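Local coordinates for protein post-proline cleaving enzyme (Rickettsia typhi, PDB 4HVT) that probably acts as a serine oligopeptidase of the prolyl oligopeptidase family, cutting peptides on the carboxyl side of proline, at residues L294-L306 with V351-F363. Residues are numbered along the deposited sequence; the frame is centred on the assembly and turned at random. Where two conformers were deposited one is given.
Sequences LQGSFKEYVFWLL and VFNFISTTKDRVF
Phe298, at the end of strand 294-298, reaches across to the hairpin 351-363. Its CB lies near Val362 CG2, and with CG anti to the backbone N (chi1 -175°) the ring runs out over that methyl: Val362 CG2 sits 3.5 Å from Phe298 CG, a CH-pi contact over one face. The opposite face carries Lys299 CG. Farther along, Phe298 CD1 meets Thr357 CG2 at 3.4 Å near the ring plane, CE1 brings its edge to the carbonyl O of Thr358, and CZ ends against the backbone of Asp360, so the ring fits into the turn of the second hairpin. Phe303 continues this apolar layer: Ile355 CG2 touches its CD2 at 3.8 Å and Ile355 CD1 lies over a face. At the far end both methyls of Leu305 rest on Phe352, whose ring edge faces Gln295 OE1, amide and ring planes standing 76° apart.

Strands 294-298 and 351-357 cross at 26° with axes 6.3 Å apart at closest, too far for strand pairing, and the one direct hydrogen bond between the segments is from Thr357 OG1 to Ser297 O, 2.9 Å. Other polar links run through water. One molecule links Ser297 N with Thr357 OG1, another bridges Gln295 O and Ile355 O, and a third accepts from Ile355 N at 3.0 Å while lying against Gln295 O and OE1; Gln295 NE2 turns back to Thr293. Two more waters join Lys299 NZ to Lys359 O.

The hairpins belong to successive blades of the N-terminal beta-propeller, and 294-298 and 351-357 are their first strands. Aromatic and aliphatic groups pack on one side of the seam and water-bridged polar groups line another, which implies blades joined mainly by side-chain packing and hydration, with no continuous sheet between them.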
# COMPACT_ATOMS: atom_id res chain seq x y z
N LEU A 294 -4.00 -13.50 10.44
CA LEU A 294 -4.74 -14.33 9.51
C LEU A 294 -4.42 -13.98 8.09
O LEU A 294 -4.54 -12.85 7.65
CB LEU A 294 -6.25 -14.15 9.75
CG LEU A 294 -7.19 -14.95 8.81
CD1 LEU A 294 -7.01 -16.48 8.99
CD2 LEU A 294 -8.63 -14.48 9.14
N GLN A 295 -4.06 -15.00 7.32
CA GLN A 295 -3.62 -14.81 5.93
C GLN A 295 -4.53 -15.38 4.85
O GLN A 295 -4.32 -15.17 3.64
CB GLN A 295 -2.22 -15.40 5.74
CG GLN A 295 -1.16 -14.70 6.58
CD GLN A 295 -0.97 -13.28 6.18
OE1 GLN A 295 -1.11 -12.92 4.99
NE2 GLN A 295 -0.69 -12.42 7.14
N GLY A 296 -5.55 -16.11 5.24
CA GLY A 296 -6.44 -16.75 4.30
C GLY A 296 -7.04 -18.03 4.86
O GLY A 296 -6.76 -18.42 6.00
N SER A 297 -7.75 -18.75 3.99
CA SER A 297 -8.41 -20.03 4.35
C SER A 297 -8.54 -20.90 3.11
O SER A 297 -8.42 -20.46 2.00
CB SER A 297 -9.77 -19.79 4.90
OG SER A 297 -10.64 -19.22 3.95
N PHE A 298 -8.87 -22.16 3.38
CA PHE A 298 -9.21 -23.14 2.38
C PHE A 298 -10.10 -24.15 3.08
O PHE A 298 -9.70 -24.75 4.09
CB PHE A 298 -7.98 -23.84 1.86
CG PHE A 298 -8.26 -24.80 0.72
CD1 PHE A 298 -8.77 -24.33 -0.47
CD2 PHE A 298 -8.07 -26.17 0.88
CE1 PHE A 298 -9.04 -25.22 -1.52
CE2 PHE A 298 -8.34 -27.07 -0.16
CZ PHE A 298 -8.80 -26.59 -1.36
N LYS A 299 -11.28 -24.38 2.52
CA LYS A 299 -12.28 -25.22 3.19
C LYS A 299 -12.43 -24.69 4.63
O LYS A 299 -12.51 -23.50 4.83
CB LYS A 299 -11.94 -26.73 3.09
CG LYS A 299 -11.57 -27.17 1.70
CD LYS A 299 -12.63 -27.01 0.74
CE LYS A 299 -12.49 -28.14 -0.34
NZ LYS A 299 -13.60 -27.95 -1.28
N GLU A 300 -12.42 -25.57 5.61
CA GLU A 300 -12.60 -25.16 7.02
C GLU A 300 -11.27 -24.86 7.74
O GLU A 300 -11.27 -24.69 8.95
CB GLU A 300 -13.38 -26.27 7.77
CG GLU A 300 -14.81 -26.36 7.27
CD GLU A 300 -15.67 -27.36 8.00
OE1 GLU A 300 -15.25 -27.85 9.07
OE2 GLU A 300 -16.80 -27.68 7.48
N TYR A 301 -10.16 -24.71 7.01
CA TYR A 301 -8.85 -24.47 7.60
C TYR A 301 -8.42 -23.01 7.39
O TYR A 301 -8.77 -22.45 6.34
CB TYR A 301 -7.81 -25.41 6.98
CG TYR A 301 -8.04 -26.83 7.41
CD1 TYR A 301 -9.07 -27.58 6.86
CD2 TYR A 301 -7.31 -27.38 8.45
CE1 TYR A 301 -9.35 -28.84 7.30
CE2 TYR A 301 -7.58 -28.65 8.88
CZ TYR A 301 -8.62 -29.36 8.32
OH TYR A 301 -8.94 -30.62 8.78
N VAL A 302 -7.65 -22.44 8.30
CA VAL A 302 -7.19 -21.08 8.27
C VAL A 302 -5.69 -21.05 8.39
O VAL A 302 -5.10 -21.94 8.98
CB VAL A 302 -7.84 -20.22 9.40
CG1 VAL A 302 -9.31 -19.94 9.10
CG2 VAL A 302 -7.71 -20.92 10.71
N PHE A 303 -5.08 -20.08 7.71
CA PHE A 303 -3.62 -19.92 7.64
C PHE A 303 -3.20 -18.71 8.40
O PHE A 303 -3.74 -17.63 8.17
CB PHE A 303 -3.17 -19.75 6.20
CG PHE A 303 -3.61 -20.87 5.28
CD1 PHE A 303 -3.05 -22.09 5.43
CD2 PHE A 303 -4.62 -20.71 4.34
CE1 PHE A 303 -3.42 -23.16 4.66
CE2 PHE A 303 -5.02 -21.78 3.58
CZ PHE A 303 -4.45 -23.02 3.78
N TRP A 304 -2.16 -18.84 9.24
CA TRP A 304 -1.72 -17.79 10.12
C TRP A 304 -0.21 -17.64 9.99
O TRP A 304 0.56 -18.62 10.00
CB TRP A 304 -2.10 -18.08 11.56
CG TRP A 304 -3.55 -17.93 11.84
CD1 TRP A 304 -4.55 -18.75 11.40
CD2 TRP A 304 -4.22 -16.87 12.58
NE1 TRP A 304 -5.80 -18.26 11.79
CE2 TRP A 304 -5.61 -17.12 12.54
CE3 TRP A 304 -3.75 -15.72 13.28
CZ2 TRP A 304 -6.54 -16.29 13.18
CZ3 TRP A 304 -4.68 -14.91 13.90
CH2 TRP A 304 -6.06 -15.22 13.88
N LEU A 305 0.20 -16.39 9.84
CA LEU A 305 1.61 -16.00 9.81
C LEU A 305 2.07 -15.61 11.20
O LEU A 305 1.36 -14.89 11.89
CB LEU A 305 1.80 -14.79 8.89
CG LEU A 305 3.19 -14.15 8.76
CD1 LEU A 305 4.14 -15.18 8.16
CD2 LEU A 305 3.13 -12.87 7.96
N LEU A 306 3.28 -16.04 11.55
CA LEU A 306 3.91 -15.69 12.82
C LEU A 306 4.85 -14.51 12.65
O LEU A 306 5.69 -14.50 11.78
CB LEU A 306 4.64 -16.89 13.43
CG LEU A 306 3.85 -18.19 13.56
CD1 LEU A 306 4.66 -19.22 14.34
CD2 LEU A 306 2.47 -17.96 14.19
N VAL A 351 11.15 -15.39 2.85
CA VAL A 351 10.07 -14.72 3.57
C VAL A 351 8.72 -15.08 2.94
O VAL A 351 8.61 -15.26 1.74
CB VAL A 351 10.28 -13.19 3.61
CG1 VAL A 351 10.09 -12.55 2.22
CG2 VAL A 351 9.30 -12.54 4.57
N PHE A 352 7.70 -15.18 3.78
CA PHE A 352 6.34 -15.27 3.31
C PHE A 352 5.81 -14.04 2.59
O PHE A 352 6.06 -12.88 2.99
CB PHE A 352 5.44 -15.57 4.53
CG PHE A 352 3.97 -15.60 4.20
CD1 PHE A 352 3.41 -16.74 3.65
CD2 PHE A 352 3.15 -14.52 4.47
CE1 PHE A 352 2.02 -16.79 3.39
CE2 PHE A 352 1.79 -14.56 4.24
CZ PHE A 352 1.22 -15.68 3.63
N ASN A 353 5.08 -14.23 1.48
CA ASN A 353 4.43 -13.14 0.81
C ASN A 353 2.89 -13.18 1.00
O ASN A 353 2.32 -12.33 1.72
CB ASN A 353 4.85 -13.04 -0.65
CG ASN A 353 4.34 -11.79 -1.34
OD1 ASN A 353 3.90 -10.82 -0.72
ND2 ASN A 353 4.38 -11.83 -2.69
N PHE A 354 2.24 -14.16 0.40
CA PHE A 354 0.81 -14.28 0.52
C PHE A 354 0.32 -15.70 0.28
O PHE A 354 1.01 -16.52 -0.33
CB PHE A 354 0.02 -13.27 -0.38
CG PHE A 354 0.19 -13.46 -1.86
CD1 PHE A 354 -0.51 -14.47 -2.51
CD2 PHE A 354 1.03 -12.62 -2.59
CE1 PHE A 354 -0.38 -14.65 -3.89
CE2 PHE A 354 1.13 -12.76 -3.97
CZ PHE A 354 0.44 -13.80 -4.61
N ILE A 355 -0.91 -15.93 0.76
CA ILE A 355 -1.75 -17.10 0.35
C ILE A 355 -2.88 -16.60 -0.56
O ILE A 355 -3.44 -15.53 -0.33
CB ILE A 355 -2.39 -17.74 1.58
CG1 ILE A 355 -1.35 -18.53 2.39
CG2 ILE A 355 -3.58 -18.64 1.29
CD1 ILE A 355 -1.04 -19.90 1.84
N SER A 356 -3.23 -17.38 -1.59
CA SER A 356 -4.41 -17.06 -2.39
C SER A 356 -5.05 -18.41 -2.71
O SER A 356 -4.34 -19.41 -2.87
CB SER A 356 -4.05 -16.29 -3.64
OG SER A 356 -5.15 -15.59 -4.19
N THR A 357 -6.36 -18.43 -2.80
CA THR A 357 -7.05 -19.70 -2.86
C THR A 357 -7.93 -19.76 -4.11
O THR A 357 -8.52 -18.73 -4.50
CB THR A 357 -7.96 -19.82 -1.59
OG1 THR A 357 -7.11 -19.71 -0.42
CG2 THR A 357 -8.60 -21.13 -1.54
N THR A 358 -8.00 -20.96 -4.72
CA THR A 358 -8.98 -21.31 -5.75
C THR A 358 -9.89 -22.40 -5.20
O THR A 358 -9.72 -22.86 -4.06
CB THR A 358 -8.36 -21.73 -7.07
OG1 THR A 358 -7.78 -23.06 -6.94
CG2 THR A 358 -7.34 -20.73 -7.55
N LYS A 359 -10.85 -22.80 -6.01
CA LYS A 359 -11.79 -23.86 -5.60
C LYS A 359 -11.07 -25.09 -5.04
O LYS A 359 -11.55 -25.72 -4.09
CB LYS A 359 -12.65 -24.29 -6.80
CG LYS A 359 -13.80 -25.24 -6.47
CD LYS A 359 -14.51 -25.73 -7.71
CE LYS A 359 -15.53 -24.77 -8.27
NZ LYS A 359 -16.27 -25.32 -9.45
N ASP A 360 -9.97 -25.48 -5.69
CA ASP A 360 -9.33 -26.73 -5.34
C ASP A 360 -7.80 -26.62 -5.12
O ASP A 360 -7.15 -27.62 -4.93
CB ASP A 360 -9.66 -27.79 -6.38
CG ASP A 360 -9.12 -27.46 -7.72
OD1 ASP A 360 -8.46 -26.43 -7.90
OD2 ASP A 360 -9.40 -28.25 -8.65
N ARG A 361 -7.26 -25.40 -5.05
CA ARG A 361 -5.83 -25.24 -4.76
C ARG A 361 -5.58 -24.05 -3.84
O ARG A 361 -6.28 -23.04 -3.91
CB ARG A 361 -5.05 -24.99 -6.09
CG ARG A 361 -5.04 -26.23 -6.97
CD ARG A 361 -4.10 -27.29 -6.44
NE ARG A 361 -3.94 -28.40 -7.36
CZ ARG A 361 -4.77 -29.45 -7.41
NH1 ARG A 361 -5.86 -29.52 -6.62
NH2 ARG A 361 -4.55 -30.46 -8.27
N VAL A 362 -4.51 -24.17 -3.06
CA VAL A 362 -3.96 -23.06 -2.29
C VAL A 362 -2.62 -22.71 -2.94
O VAL A 362 -1.82 -23.60 -3.22
CB VAL A 362 -3.70 -23.51 -0.88
CG1 VAL A 362 -3.11 -22.36 -0.08
CG2 VAL A 362 -5.01 -24.08 -0.27
N PHE A 363 -2.39 -21.43 -3.20
CA PHE A 363 -1.14 -20.91 -3.71
C PHE A 363 -0.40 -20.22 -2.57
O PHE A 363 -0.97 -19.37 -1.86
CB PHE A 363 -1.43 -19.82 -4.76
CG PHE A 363 -1.89 -20.36 -6.09
CD1 PHE A 363 -3.13 -20.99 -6.25
CD2 PHE A 363 -1.13 -20.14 -7.20
CE1 PHE A 363 -3.56 -21.43 -7.49
CE2 PHE A 363 -1.54 -20.62 -8.43
CZ PHE A 363 -2.72 -21.21 -8.60
O HOH W 1 -2.18 -13.79 2.52
O HOH W 2 -5.89 -15.06 1.20
O HOH W 3 -0.08 -11.44 2.70
O HOH W 4 -7.64 -17.25 1.23
O HOH W 5 -13.21 -25.19 -1.90
O HOH W 6 -12.39 -28.32 -3.88